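Long-range contacts in fervidolysin (Fervidobacterium pennivorans, PDB 1R6V), which degrades keratin into peptides as a calcium-binding, subtilisin-like serine protease, which lets the bacterium grow on native feathers: residues A[262-267]-A[287-292]; A[406-411]-A[492-497]; A[445-450]-A[541-546]. The protein carries 1 engineered substitution. All blocks are in the same frame, centred on the assembly; numbering follows the deposited sequence.

Contact 1 (A[262-267]-A[287-292]); sequences KVMNHS and HGVVMV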
ATOM      1  N   LYS A 262      -6.899  19.151   1.985  1.00 13.53           N
ATOM      2  CA  LYS A 262      -6.870  19.019   0.530  1.00 14.39           C
ATOM      3  C   LYS A 262      -5.543  18.461   0.022  1.00 12.84           C
ATOM      4  O   LYS A 262      -5.419  18.088  -1.142  1.00 11.00           O
ATOM      5  CB  LYS A 262      -7.181  20.358  -0.147  1.00 16.36           C
ATOM      6  CG  LYS A 262      -8.606  20.829   0.079  1.00 24.44           C
ATOM      7  CD  LYS A 262      -9.600  19.763  -0.288  1.00 27.29           C
ATOM      8  CE  LYS A 262     -11.012  20.181   0.113  1.00 31.08           C
ATOM      9  NZ  LYS A 262     -11.980  19.072  -0.123  1.00 34.76           N
ATOM     10  N   VAL A 263      -4.541  18.427   0.893  1.00 11.76           N
ATOM     11  CA  VAL A 263      -3.260  17.827   0.528  1.00 11.12           C
ATOM     12  C   VAL A 263      -2.658  17.297   1.835  1.00 11.29           C
ATOM     13  O   VAL A 263      -2.895  17.861   2.907  1.00 11.02           O
ATOM     14  CB  VAL A 263      -2.298  18.848  -0.173  1.00 13.98           C
ATOM     15  CG1 VAL A 263      -2.106  20.091   0.697  1.00 13.35           C
ATOM     16  CG2 VAL A 263      -0.958  18.178  -0.469  1.00 11.27           C
ATOM     17  N   MET A 264      -1.952  16.169   1.754  1.00  8.44           N
ATOM     18  CA  MET A 264      -1.303  15.567   2.935  1.00  8.93           C
ATOM     19  C   MET A 264       0.162  15.328   2.639  1.00  9.33           C
ATOM     20  O   MET A 264       0.518  14.991   1.516  1.00 10.79           O
ATOM     21  CB  MET A 264      -1.922  14.206   3.281  1.00 10.05           C
ATOM     22  CG  MET A 264      -3.446  14.244   3.468  1.00  9.39           C
ATOM     23  SD  MET A 264      -4.068  12.819   4.479  1.00  5.13           S
ATOM     24  CE  MET A 264      -5.824  12.804   3.943  1.00 16.21           C
ATOM     25  N   ASN A 265       0.996  15.472   3.666  1.00  9.00           N
ATOM     26  CA  ASN A 265       2.435  15.261   3.528  1.00 11.13           C
ATOM     27  C   ASN A 265       2.791  13.981   4.296  1.00 12.35           C
ATOM     28  O   ASN A 265       2.437  13.851   5.462  1.00 12.73           O
ATOM     29  CB  ASN A 265       3.196  16.460   4.105  1.00 11.46           C
ATOM     30  CG  ASN A 265       4.704  16.306   3.956  1.00 13.28           C
ATOM     31  OD1 ASN A 265       5.381  15.739   4.830  1.00 14.84           O
ATOM     32  ND2 ASN A 265       5.228  16.778   2.833  1.00  9.30           N
ATOM     33  N   HIS A 266       3.443  13.037   3.620  1.00 10.52           N
ATOM     34  CA  HIS A 266       3.845  11.751   4.219  1.00 12.28           C
ATOM     35  C   HIS A 266       5.327  11.455   4.015  1.00 13.13           C
ATOM     36  O   HIS A 266       5.807  11.500   2.880  1.00 14.10           O
ATOM     37  CB  HIS A 266       3.125  10.575   3.552  1.00 10.57           C
ATOM     38  CG  HIS A 266       1.633  10.641   3.621  1.00 12.22           C
ATOM     39  ND1 HIS A 266       0.907  10.082   4.656  1.00 10.55           N
ATOM     40  CD2 HIS A 266       0.734  11.198   2.777  1.00 13.86           C
ATOM     41  CE1 HIS A 266      -0.383  10.302   4.442  1.00 13.25           C
ATOM     42  NE2 HIS A 266      -0.512  10.975   3.308  1.00 12.48           N
ATOM     43  N   SER A 267       6.047  11.130   5.081  1.00 13.24           N
ATOM     44  CA  SER A 267       7.449  10.748   4.917  1.00 12.73           C
ATOM     45  C   SER A 267       7.707   9.558   5.825  1.00 13.19           C
ATOM     46  O   SER A 267       8.463   9.638   6.801  1.00 11.75           O
ATOM     47  CB  SER A 267       8.384  11.904   5.256  1.00 15.11           C
ATOM     48  OG  SER A 267       8.287  12.900   4.240  1.00 18.30           O
ATOM     49  N   HIS A 287     -11.756  11.799  -2.859  1.00 19.25           N
ATOM     50  CA  HIS A 287     -12.347  12.995  -2.284  1.00 18.53           C
ATOM     51  C   HIS A 287     -11.568  14.227  -2.757  1.00 17.83           C
ATOM     52  O   HIS A 287     -11.777  15.336  -2.265  1.00 19.01           O
ATOM     53  CB  HIS A 287     -12.354  12.915  -0.750  1.00 20.40           C
ATOM     54  CG  HIS A 287     -13.421  12.019  -0.203  1.00 24.27           C
ATOM     55  ND1 HIS A 287     -14.659  12.489   0.181  1.00 27.06           N
ATOM     56  CD2 HIS A 287     -13.459  10.678  -0.037  1.00 25.48           C
ATOM     57  CE1 HIS A 287     -15.416  11.474   0.557  1.00 25.68           C
ATOM     58  NE2 HIS A 287     -14.712  10.364   0.434  1.00 27.75           N
ATOM     59  N   GLY A 288     -10.666  14.011  -3.715  1.00 17.22           N
ATOM     60  CA  GLY A 288      -9.884  15.095  -4.284  1.00 15.77           C
ATOM     61  C   GLY A 288      -8.660  15.545  -3.516  1.00 17.28           C
ATOM     62  O   GLY A 288      -8.132  16.616  -3.805  1.00 17.54           O
ATOM     63  N   VAL A 289      -8.199  14.751  -2.554  1.00 13.19           N
ATOM     64  CA  VAL A 289      -7.027  15.145  -1.776  1.00 13.18           C
ATOM     65  C   VAL A 289      -5.756  14.648  -2.440  1.00 12.29           C
ATOM     66  O   VAL A 289      -5.680  13.495  -2.887  1.00 12.23           O
ATOM     67  CB  VAL A 289      -7.053  14.594  -0.329  1.00 13.50           C
ATOM     68  CG1 VAL A 289      -8.428  14.806   0.323  1.00 11.07           C
ATOM     69  CG2 VAL A 289      -6.665  13.160  -0.332  1.00 23.20           C
ATOM     70  N   VAL A 290      -4.753  15.524  -2.484  1.00 10.81           N
ATOM     71  CA  VAL A 290      -3.455  15.219  -3.082  1.00  9.90           C
ATOM     72  C   VAL A 290      -2.595  14.585  -2.007  1.00 11.38           C
ATOM     73  O   VAL A 290      -2.587  15.056  -0.878  1.00 11.15           O
ATOM     74  CB  VAL A 290      -2.780  16.514  -3.598  1.00  9.48           C
ATOM     75  CG1 VAL A 290      -1.344  16.230  -4.088  1.00 12.42           C
ATOM     76  CG2 VAL A 290      -3.616  17.068  -4.748  1.00 12.42           C
ATOM     77  N   MET A 291      -1.889  13.512  -2.357  1.00  8.21           N
ATOM     78  CA  MET A 291      -1.047  12.812  -1.394  1.00  8.93           C
ATOM     79  C   MET A 291       0.413  12.891  -1.831  1.00  9.47           C
ATOM     80  O   MET A 291       0.780  12.283  -2.824  1.00 10.85           O
ATOM     81  CB  MET A 291      -1.501  11.346  -1.287  1.00  9.44           C
ATOM     82  CG  MET A 291      -2.957  11.190  -0.756  1.00 10.26           C
ATOM     83  SD  MET A 291      -3.325  11.681   0.978  1.00  4.22           S
ATOM     84  CE  MET A 291      -3.588  10.014   1.788  1.00 10.49           C
ATOM     85  N   VAL A 292       1.209  13.653  -1.076  1.00 10.14           N
ATOM     86  CA  VAL A 292       2.641  13.853  -1.339  1.00 10.84           C
ATOM     87  C   VAL A 292       3.395  12.897  -0.414  1.00 11.18           C
ATOM     88  O   VAL A 292       3.164  12.889   0.801  1.00 10.88           O
ATOM     89  CB  VAL A 292       3.047  15.324  -1.039  1.00  9.88           C
ATOM     90  CG1 VAL A 292       4.546  15.524  -1.299  1.00 11.81           C
ATOM     91  CG2 VAL A 292       2.224  16.286  -1.944  1.00 11.60           C
TER
HETATM   92  O   HOH W   1      -7.061  18.795  -3.292  1.00 29.96           O
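Val263, Met264 and Asn265 pair in parallel with Val290, Met291 and Val292, joining two neighbouring strands of the central sheet of the subtilisin-like catalytic domain; helix 275-286 connects them as a beta-alpha-beta crossover. Gly288, with its positive phi, ends that helix in a Schellman motif and sends the chain back into the sheet. Both backbone partners of Met264 are on the neighbouring strand: its N donates to Val290 O at 2.9 Å, and its O accepts from Val292 N at 3.0 Å. The next bond along is His266 N to Val292 O, 2.8 Å. Val290 N donates to Lys262 O. Beta-branched valines suit this extended backbone. On one face, Val263 CG2 lies 4.0 Å from Val292 CG2. Asn265 shares that face and bonds Thr388 of helix 380-397; its side chain is about 5 Å from that of Asp162, inferred to belong to the charge relay system. The methionines, long and pliable, fill the other face beneath helices 246-258 and 275-286. They lie side by side and point the same way, Met264 CG 3.6 Å from Met291 SD. His266 turns ND1 to Trp268 NE1, while the bend at chi2 (-67°) brings Met291 SD to the edge of the His266 imidazole, 4.8 Å from its centroid.

Contact 2 (A[406-411]-A[492-497]); sequences IRKLLE and HIDSGT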
ATOM      1  N   ILE A 406      -2.857  18.288 -10.691  1.00  9.66           N
ATOM      2  CA  ILE A 406      -1.846  18.946  -9.878  1.00 10.91           C
ATOM      3  C   ILE A 406      -0.506  18.273 -10.121  1.00 12.07           C
ATOM      4  O   ILE A 406       0.510  18.951 -10.331  1.00 12.32           O
ATOM      5  CB  ILE A 406      -2.201  18.878  -8.370  1.00 11.10           C
ATOM      6  CG1 ILE A 406      -3.428  19.759  -8.087  1.00 12.33           C
ATOM      7  CG2 ILE A 406      -0.972  19.302  -7.518  1.00 12.51           C
ATOM      8  CD1 ILE A 406      -3.194  21.264  -8.336  1.00 14.40           C
ATOM      9  N   ARG A 407      -0.478  16.935 -10.107  1.00 11.13           N
ATOM     10  CA  ARG A 407       0.786  16.263 -10.331  1.00 11.23           C
ATOM     11  C   ARG A 407       1.337  16.581 -11.718  1.00 11.46           C
ATOM     12  O   ARG A 407       2.514  16.891 -11.851  1.00 11.45           O
ATOM     13  CB  ARG A 407       0.662  14.745 -10.176  1.00 11.67           C
ATOM     14  CG  ARG A 407       1.990  14.013 -10.392  1.00 11.46           C
ATOM     15  CD  ARG A 407       1.849  12.521 -10.103  1.00 12.42           C
ATOM     16  NE  ARG A 407       0.818  11.886 -10.924  1.00 12.98           N
ATOM     17  CZ  ARG A 407       0.951  11.617 -12.219  1.00 14.05           C
ATOM     18  NH1 ARG A 407       2.084  11.918 -12.853  1.00 11.29           N
ATOM     19  NH2 ARG A 407      -0.056  11.059 -12.879  1.00 12.21           N
ATOM     20  N   LYS A 408       0.492  16.506 -12.749  1.00  9.15           N
ATOM     21  CA  LYS A 408       1.011  16.797 -14.084  1.00 11.12           C
ATOM     22  C   LYS A 408       1.488  18.226 -14.230  1.00 11.48           C
ATOM     23  O   LYS A 408       2.415  18.490 -14.992  1.00 13.72           O
ATOM     24  CB  LYS A 408      -0.032  16.494 -15.168  1.00 11.65           C
ATOM     25  CG  LYS A 408      -0.382  15.012 -15.311  1.00 14.99           C
ATOM     26  CD  LYS A 408       0.853  14.092 -15.473  1.00 18.42           C
ATOM     27  CE  LYS A 408       1.807  14.561 -16.555  1.00 20.81           C
ATOM     28  NZ  LYS A 408       2.963  13.603 -16.680  1.00 23.32           N
ATOM     29  N   LEU A 409       0.856  19.159 -13.529  1.00 10.04           N
ATOM     30  CA  LEU A 409       1.272  20.554 -13.618  1.00 12.50           C
ATOM     31  C   LEU A 409       2.685  20.659 -13.066  1.00 12.71           C
ATOM     32  O   LEU A 409       3.550  21.319 -13.647  1.00 12.55           O
ATOM     33  CB  LEU A 409       0.329  21.452 -12.816  1.00 12.28           C
ATOM     34  CG  LEU A 409       0.678  22.951 -12.796  1.00 11.71           C
ATOM     35  CD1 LEU A 409       0.905  23.506 -14.228  1.00 13.65           C
ATOM     36  CD2 LEU A 409      -0.449  23.697 -12.117  1.00 12.41           C
ATOM     37  N   LEU A 410       2.926  20.000 -11.936  1.00 10.54           N
ATOM     38  CA  LEU A 410       4.262  20.027 -11.353  1.00 10.73           C
ATOM     39  C   LEU A 410       5.315  19.428 -12.277  1.00 11.67           C
ATOM     40  O   LEU A 410       6.409  19.975 -12.419  1.00 11.72           O
ATOM     41  CB  LEU A 410       4.294  19.246 -10.036  1.00 10.67           C
ATOM     42  CG  LEU A 410       3.449  19.800  -8.897  1.00 13.21           C
ATOM     43  CD1 LEU A 410       3.632  18.897  -7.702  1.00 15.27           C
ATOM     44  CD2 LEU A 410       3.822  21.207  -8.580  1.00 14.92           C
ATOM     45  N   GLU A 411       4.996  18.288 -12.887  1.00 12.31           N
ATOM     46  CA  GLU A 411       5.938  17.611 -13.763  1.00 12.85           C
ATOM     47  C   GLU A 411       6.167  18.388 -15.054  1.00 13.47           C
ATOM     48  O   GLU A 411       7.295  18.459 -15.540  1.00 13.03           O
ATOM     49  CB  GLU A 411       5.444  16.197 -14.058  1.00 14.78           C
ATOM     50  CG  GLU A 411       5.459  15.295 -12.806  1.00 12.51           C
ATOM     51  CD  GLU A 411       4.789  13.953 -13.015  1.00 14.95           C
ATOM     52  OE1 GLU A 411       4.310  13.673 -14.139  1.00 13.02           O
ATOM     53  OE2 GLU A 411       4.736  13.172 -12.036  1.00 13.27           O
ATOM     54  N   HIS A 492      -5.584   8.424 -10.673  1.00 11.83           N
ATOM     55  CA  HIS A 492      -4.806   9.592 -11.034  1.00 10.71           C
ATOM     56  C   HIS A 492      -3.425   9.331 -11.596  1.00 10.70           C
ATOM     57  O   HIS A 492      -2.491  10.044 -11.283  1.00 12.32           O
ATOM     58  CB  HIS A 492      -4.743  10.493  -9.802  1.00 12.14           C
ATOM     59  CG  HIS A 492      -6.096  10.949  -9.365  1.00 12.60           C
ATOM     60  ND1 HIS A 492      -6.750  11.995  -9.977  1.00 13.57           N
ATOM     61  CD2 HIS A 492      -6.979  10.411  -8.491  1.00 15.37           C
ATOM     62  CE1 HIS A 492      -7.983  12.075  -9.509  1.00 15.47           C
ATOM     63  NE2 HIS A 492      -8.147  11.123  -8.608  1.00 15.11           N
ATOM     64  N   ILE A 493      -3.325   8.324 -12.458  1.00 11.35           N
ATOM     65  CA  ILE A 493      -2.068   7.997 -13.101  1.00 11.85           C
ATOM     66  C   ILE A 493      -2.010   8.691 -14.472  1.00 12.85           C
ATOM     67  O   ILE A 493      -3.005   9.237 -14.957  1.00 12.95           O
ATOM     68  CB  ILE A 493      -1.891   6.462 -13.329  1.00 10.87           C
ATOM     69  CG1 ILE A 493      -2.974   5.916 -14.265  1.00 12.67           C
ATOM     70  CG2 ILE A 493      -1.931   5.726 -11.977  1.00 11.91           C
ATOM     71  CD1 ILE A 493      -2.624   4.520 -14.837  1.00 12.87           C
ATOM     72  N   ASP A 494      -0.829   8.672 -15.077  1.00 13.65           N
ATOM     73  CA  ASP A 494      -0.634   9.270 -16.401  1.00 13.38           C
ATOM     74  C   ASP A 494      -1.432   8.561 -17.496  1.00 13.53           C
ATOM     75  O   ASP A 494      -1.608   7.332 -17.476  1.00 12.22           O
ATOM     76  CB  ASP A 494       0.831   9.159 -16.865  1.00 14.29           C
ATOM     77  CG  ASP A 494       1.770  10.078 -16.139  1.00 14.96           C
ATOM     78  OD1 ASP A 494       1.307  10.976 -15.401  1.00 15.24           O
ATOM     79  OD2 ASP A 494       3.005   9.906 -16.334  1.00 17.00           O
ATOM     80  N   SER A 495      -1.880   9.333 -18.478  1.00 13.17           N
ATOM     81  CA  SER A 495      -2.522   8.719 -19.631  1.00 15.64           C
ATOM     82  C   SER A 495      -1.300   8.410 -20.522  1.00 15.33           C
ATOM     83  O   SER A 495      -0.219   8.955 -20.298  1.00 16.09           O
ATOM     84  CB  SER A 495      -3.455   9.702 -20.328  1.00 16.09           C
ATOM     85  OG  SER A 495      -2.767  10.894 -20.667  1.00 16.01           O
ATOM     86  N   GLY A 496      -1.457   7.544 -21.511  1.00 16.27           N
ATOM     87  CA  GLY A 496      -0.340   7.219 -22.377  1.00 16.47           C
ATOM     88  C   GLY A 496      -0.224   5.738 -22.689  1.00 16.64           C
ATOM     89  O   GLY A 496      -1.107   4.942 -22.363  1.00 14.79           O
ATOM     90  N   THR A 497       0.892   5.366 -23.300  1.00 17.48           N
ATOM     91  CA  THR A 497       1.133   3.984 -23.701  1.00 17.73           C
ATOM     92  C   THR A 497       1.992   3.218 -22.701  1.00 17.58           C
ATOM     93  O   THR A 497       3.054   3.685 -22.277  1.00 17.92           O
ATOM     94  CB  THR A 497       1.819   3.955 -25.091  1.00 19.69           C
ATOM     95  OG1 THR A 497       1.022   4.696 -26.035  1.00 19.53           O
ATOM     96  CG2 THR A 497       1.984   2.530 -25.573  1.00 19.62           C
TER
HETATM   97  O   HOH W   2      -1.550  11.754  -9.274  1.00 12.30           O
HETATM   98  O   HOH W   3       4.900  10.388 -14.789  1.00 33.50           O
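The backbones of Arg407 and His492 stay well apart, 8.7 Å between their CA atoms, where a helix runs past a chain that turns a corner, so long polar side chains make the contact. Arg407 sets out with CG anti to the backbone N (chi1 -179°), and a bend at chi3 turns its guanidinium edge to the other segment. NH1 and NH2 both grip a single oxygen, Asp494 OD1. Arg407 NH1 lies 2.8 Å from Asp494 OD1; NH2 reaches the same oxygen from the same face of the carboxylate, and the guanidinium and carboxylate planes stand 41° apart. Arg407 NH2 also donates to His492 O, 3.1 Å away and nearly straight at 168°, while a water joins Arg407 NE to the same carbonyl. Through this grip helix 403-413 of the subtilisin-like catalytic domain is clamped to the adjoining Ig-like beta-sandwich domain. Arginine suits the place because its flat, many-handed end can serve a carboxylate and a carbonyl together. One turn on along the helix, Glu411 OE2 takes a further bond from Arg407 NH1 (3.0 Å), and its OE1 binds Lys408 NZ at 2.9 Å. Lys408 NZ also reaches Asp494 OD1, but weakly, at 3.4 Å. Glu411 OE1 and Asp494 OD1 are only 4.2 Å apart, a closeness the shared cations probably offset. Asp494 OD2 faces Arg472 in a further salt bridge, which would favour the ionised form of this buried carboxylate.

Contact 3 (A[445-450]-A[541-546]); sequences GGVEEF and FGVSPD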
ATOM      1  N   GLY A 445      -3.161  14.337 -20.035  1.00 16.13           N
ATOM      2  CA  GLY A 445      -1.935  13.830 -19.444  1.00 15.11           C
ATOM      3  C   GLY A 445      -2.172  12.833 -18.327  1.00 15.06           C
ATOM      4  O   GLY A 445      -1.233  12.181 -17.884  1.00 15.66           O
ATOM      5  N   GLY A 446      -3.414  12.720 -17.868  1.00 16.23           N
ATOM      6  CA  GLY A 446      -3.716  11.773 -16.799  1.00 15.89           C
ATOM      7  C   GLY A 446      -5.159  11.319 -16.840  1.00 16.64           C
ATOM      8  O   GLY A 446      -5.953  11.823 -17.642  1.00 17.84           O
ATOM      9  N   VAL A 447      -5.504  10.336 -16.010  1.00 15.51           N
ATOM     10  CA  VAL A 447      -6.878   9.847 -15.931  1.00 14.69           C
ATOM     11  C   VAL A 447      -7.251   9.734 -14.455  1.00 16.48           C
ATOM     12  O   VAL A 447      -6.408   9.428 -13.605  1.00 14.77           O
ATOM     13  CB  VAL A 447      -7.065   8.458 -16.602  1.00 15.57           C
ATOM     14  CG1 VAL A 447      -6.857   8.565 -18.109  1.00 16.46           C
ATOM     15  CG2 VAL A 447      -6.105   7.454 -15.997  1.00 14.59           C
ATOM     16  N   GLU A 448      -8.515  10.002 -14.150  1.00 15.16           N
ATOM     17  CA  GLU A 448      -8.975   9.908 -12.773  1.00 17.01           C
ATOM     18  C   GLU A 448      -8.795   8.494 -12.253  1.00 15.32           C
ATOM     19  O   GLU A 448      -8.441   8.292 -11.091  1.00 14.22           O
ATOM     20  CB  GLU A 448     -10.444  10.327 -12.681  1.00 19.39           C
ATOM     21  CG  GLU A 448     -10.602  11.828 -12.780  1.00 26.52           C
ATOM     22  CD  GLU A 448     -12.043  12.264 -12.874  1.00 30.57           C
ATOM     23  OE1 GLU A 448     -12.868  11.772 -12.075  1.00 31.79           O
ATOM     24  OE2 GLU A 448     -12.342  13.111 -13.744  1.00 34.47           O
ATOM     25  N   GLU A 449      -9.032   7.519 -13.125  1.00 15.63           N
ATOM     26  CA  GLU A 449      -8.886   6.127 -12.742  1.00 16.91           C
ATOM     27  C   GLU A 449      -8.770   5.169 -13.914  1.00 16.38           C
ATOM     28  O   GLU A 449      -9.496   5.275 -14.903  1.00 16.55           O
ATOM     29  CB  GLU A 449     -10.057   5.673 -11.860  1.00 20.67           C
ATOM     30  CG  GLU A 449      -9.921   4.214 -11.416  1.00 26.45           C
ATOM     31  CD  GLU A 449     -10.551   3.948 -10.061  1.00 31.27           C
ATOM     32  OE1 GLU A 449      -9.951   4.333  -9.033  1.00 35.02           O
ATOM     33  OE2 GLU A 449     -11.651   3.369 -10.030  1.00 32.98           O
ATOM     34  N   PHE A 450      -7.827   4.243 -13.790  1.00 15.39           N
ATOM     35  CA  PHE A 450      -7.628   3.189 -14.778  1.00 13.87           C
ATOM     36  C   PHE A 450      -7.737   1.901 -13.964  1.00 14.69           C
ATOM     37  O   PHE A 450      -7.203   1.830 -12.860  1.00 13.07           O
ATOM     38  CB  PHE A 450      -6.231   3.268 -15.407  1.00 13.90           C
ATOM     39  CG  PHE A 450      -5.926   2.123 -16.322  1.00 13.21           C
ATOM     40  CD1 PHE A 450      -6.656   1.943 -17.498  1.00 12.85           C
ATOM     41  CD2 PHE A 450      -4.936   1.195 -15.987  1.00 13.87           C
ATOM     42  CE1 PHE A 450      -6.411   0.849 -18.328  1.00 14.64           C
ATOM     43  CE2 PHE A 450      -4.677   0.097 -16.802  1.00 14.34           C
ATOM     44  CZ  PHE A 450      -5.413  -0.083 -17.977  1.00 15.28           C
ATOM     45  N   PHE A 541      -0.320  -0.865 -24.713  1.00 20.62           N
ATOM     46  CA  PHE A 541      -1.714  -0.626 -24.369  1.00 20.19           C
ATOM     47  C   PHE A 541      -1.860   0.865 -24.079  1.00 19.44           C
ATOM     48  O   PHE A 541      -1.068   1.432 -23.337  1.00 18.79           O
ATOM     49  CB  PHE A 541      -2.133  -1.421 -23.126  1.00 19.57           C
ATOM     50  CG  PHE A 541      -3.593  -1.288 -22.800  1.00 21.32           C
ATOM     51  CD1 PHE A 541      -4.537  -2.132 -23.389  1.00 21.74           C
ATOM     52  CD2 PHE A 541      -4.033  -0.297 -21.933  1.00 19.86           C
ATOM     53  CE1 PHE A 541      -5.896  -1.984 -23.112  1.00 23.41           C
ATOM     54  CE2 PHE A 541      -5.381  -0.142 -21.654  1.00 20.64           C
ATOM     55  CZ  PHE A 541      -6.319  -0.987 -22.244  1.00 20.27           C
ATOM     56  N   GLY A 542      -2.877   1.482 -24.665  1.00 19.43           N
ATOM     57  CA  GLY A 542      -3.084   2.908 -24.467  1.00 18.57           C
ATOM     58  C   GLY A 542      -4.091   3.230 -23.381  1.00 18.16           C
ATOM     59  O   GLY A 542      -5.242   2.804 -23.429  1.00 18.90           O
ATOM     60  N   VAL A 543      -3.647   3.987 -22.389  1.00 17.19           N
ATOM     61  CA  VAL A 543      -4.523   4.388 -21.298  1.00 16.70           C
ATOM     62  C   VAL A 543      -4.930   5.836 -21.546  1.00 15.95           C
ATOM     63  O   VAL A 543      -4.088   6.658 -21.876  1.00 14.80           O
ATOM     64  CB  VAL A 543      -3.794   4.263 -19.943  1.00 17.96           C
ATOM     65  CG1 VAL A 543      -4.625   4.920 -18.832  1.00 17.66           C
ATOM     66  CG2 VAL A 543      -3.570   2.782 -19.628  1.00 19.28           C
ATOM     67  N   SER A 544      -6.218   6.136 -21.406  1.00 15.90           N
ATOM     68  CA  SER A 544      -6.715   7.497 -21.626  1.00 16.45           C
ATOM     69  C   SER A 544      -8.147   7.581 -21.126  1.00 18.43           C
ATOM     70  O   SER A 544      -8.707   6.593 -20.690  1.00 18.05           O
ATOM     71  CB  SER A 544      -6.703   7.817 -23.119  1.00 18.35           C
ATOM     72  OG  SER A 544      -7.735   7.097 -23.776  1.00 17.60           O
ATOM     73  N   PRO A 545      -8.763   8.768 -21.190  1.00 19.89           N
ATOM     74  CA  PRO A 545     -10.145   8.848 -20.714  1.00 21.91           C
ATOM     75  C   PRO A 545     -11.112   7.994 -21.538  1.00 22.22           C
ATOM     76  O   PRO A 545     -12.234   7.733 -21.111  1.00 22.59           O
ATOM     77  CB  PRO A 545     -10.449  10.350 -20.775  1.00 24.65           C
ATOM     78  CG  PRO A 545      -9.498  10.869 -21.793  1.00 25.39           C
ATOM     79  CD  PRO A 545      -8.234  10.096 -21.532  1.00 21.90           C
ATOM     80  N   ASP A 546     -10.665   7.552 -22.711  1.00 23.15           N
ATOM     81  CA  ASP A 546     -11.476   6.716 -23.602  1.00 25.15           C
ATOM     82  C   ASP A 546     -11.151   5.239 -23.422  1.00 24.91           C
ATOM     83  O   ASP A 546     -11.801   4.377 -24.007  1.00 24.65           O
ATOM     84  CB  ASP A 546     -11.215   7.085 -25.060  1.00 29.69           C
ATOM     85  CG  ASP A 546     -11.589   8.506 -25.371  1.00 32.24           C
ATOM     86  OD1 ASP A 546     -10.890   9.128 -26.196  1.00 36.38           O
ATOM     87  OD2 ASP A 546     -12.585   8.995 -24.797  1.00 34.42           O
TER
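Ser544 OG accepts a hydrogen bond from Asp546 N at 3.2 Å, an ST turn that bends the chain just past strand 541-543, where Val447 packs against it. Serine suits this corner, since its short side chain can fold back on the amide two residues ahead. Val447 CG1 presses on the backbone there, 3.4 Å from Ser544 C, and lies beside the ring of Pro545, 4.0 Å from CD. Val447 CG2 meets Val543 CG1 at 4.1 Å, the two valines crossing at about a right angle. The broadest surface belongs to Phe450. With CG anti to the backbone N (chi1 174°), its ring reaches across to strand 541-543, and Val543 CG2 sits over the centre of one face in a CH-pi contact, 3.7 Å from the centroid. Val543 CG1 touches the same ring nearer its root, at CD1. Phe541 comes from the opposite direction and meets Phe450 rim to rim, Phe541 CE2 3.6 Å from Phe450 CE1, the planes inclined at 48° and neither ring over the face of the other. An alanine in place of Phe450 is likely to open a gap between the strands, with Val543 CG2 deprived of its aromatic platform and Phe541 of its rim neighbour. Met470, Ile500 and Leu550 also pack on Phe450. Packing led by apolar side chains, between strand 446-455 of one sheet and strand 535-543 with the turn after it of the other, is the face-to-face core packing of a beta-sandwich, here the Ig-like domain.

How the contacts relate
From the N terminus, contact 1 closes first: its loop, within the catalytic domain, returns through one helix before the others open. Contact 2 starts on helix 403-413, which touches contact 1 by packing of Ile406 CB on Val290 CG2 (4.3 Å). Contact 3 opens at 445-450, inside the span of contact 2, and closes at 541-546, after 492-497 has closed contact 2, so the two cross. Their segments alternate along the chain and neighbour each other in both sheets of the sandwich, with probable hydrogen bonds from His492 N to Glu448 O and from Val543 N to Gly496 O. Thus contact 1 pairs two strands of the catalytic domain's sheet, contact 2 ties that domain to the sandwich and contact 3 joins the sandwich's sheets.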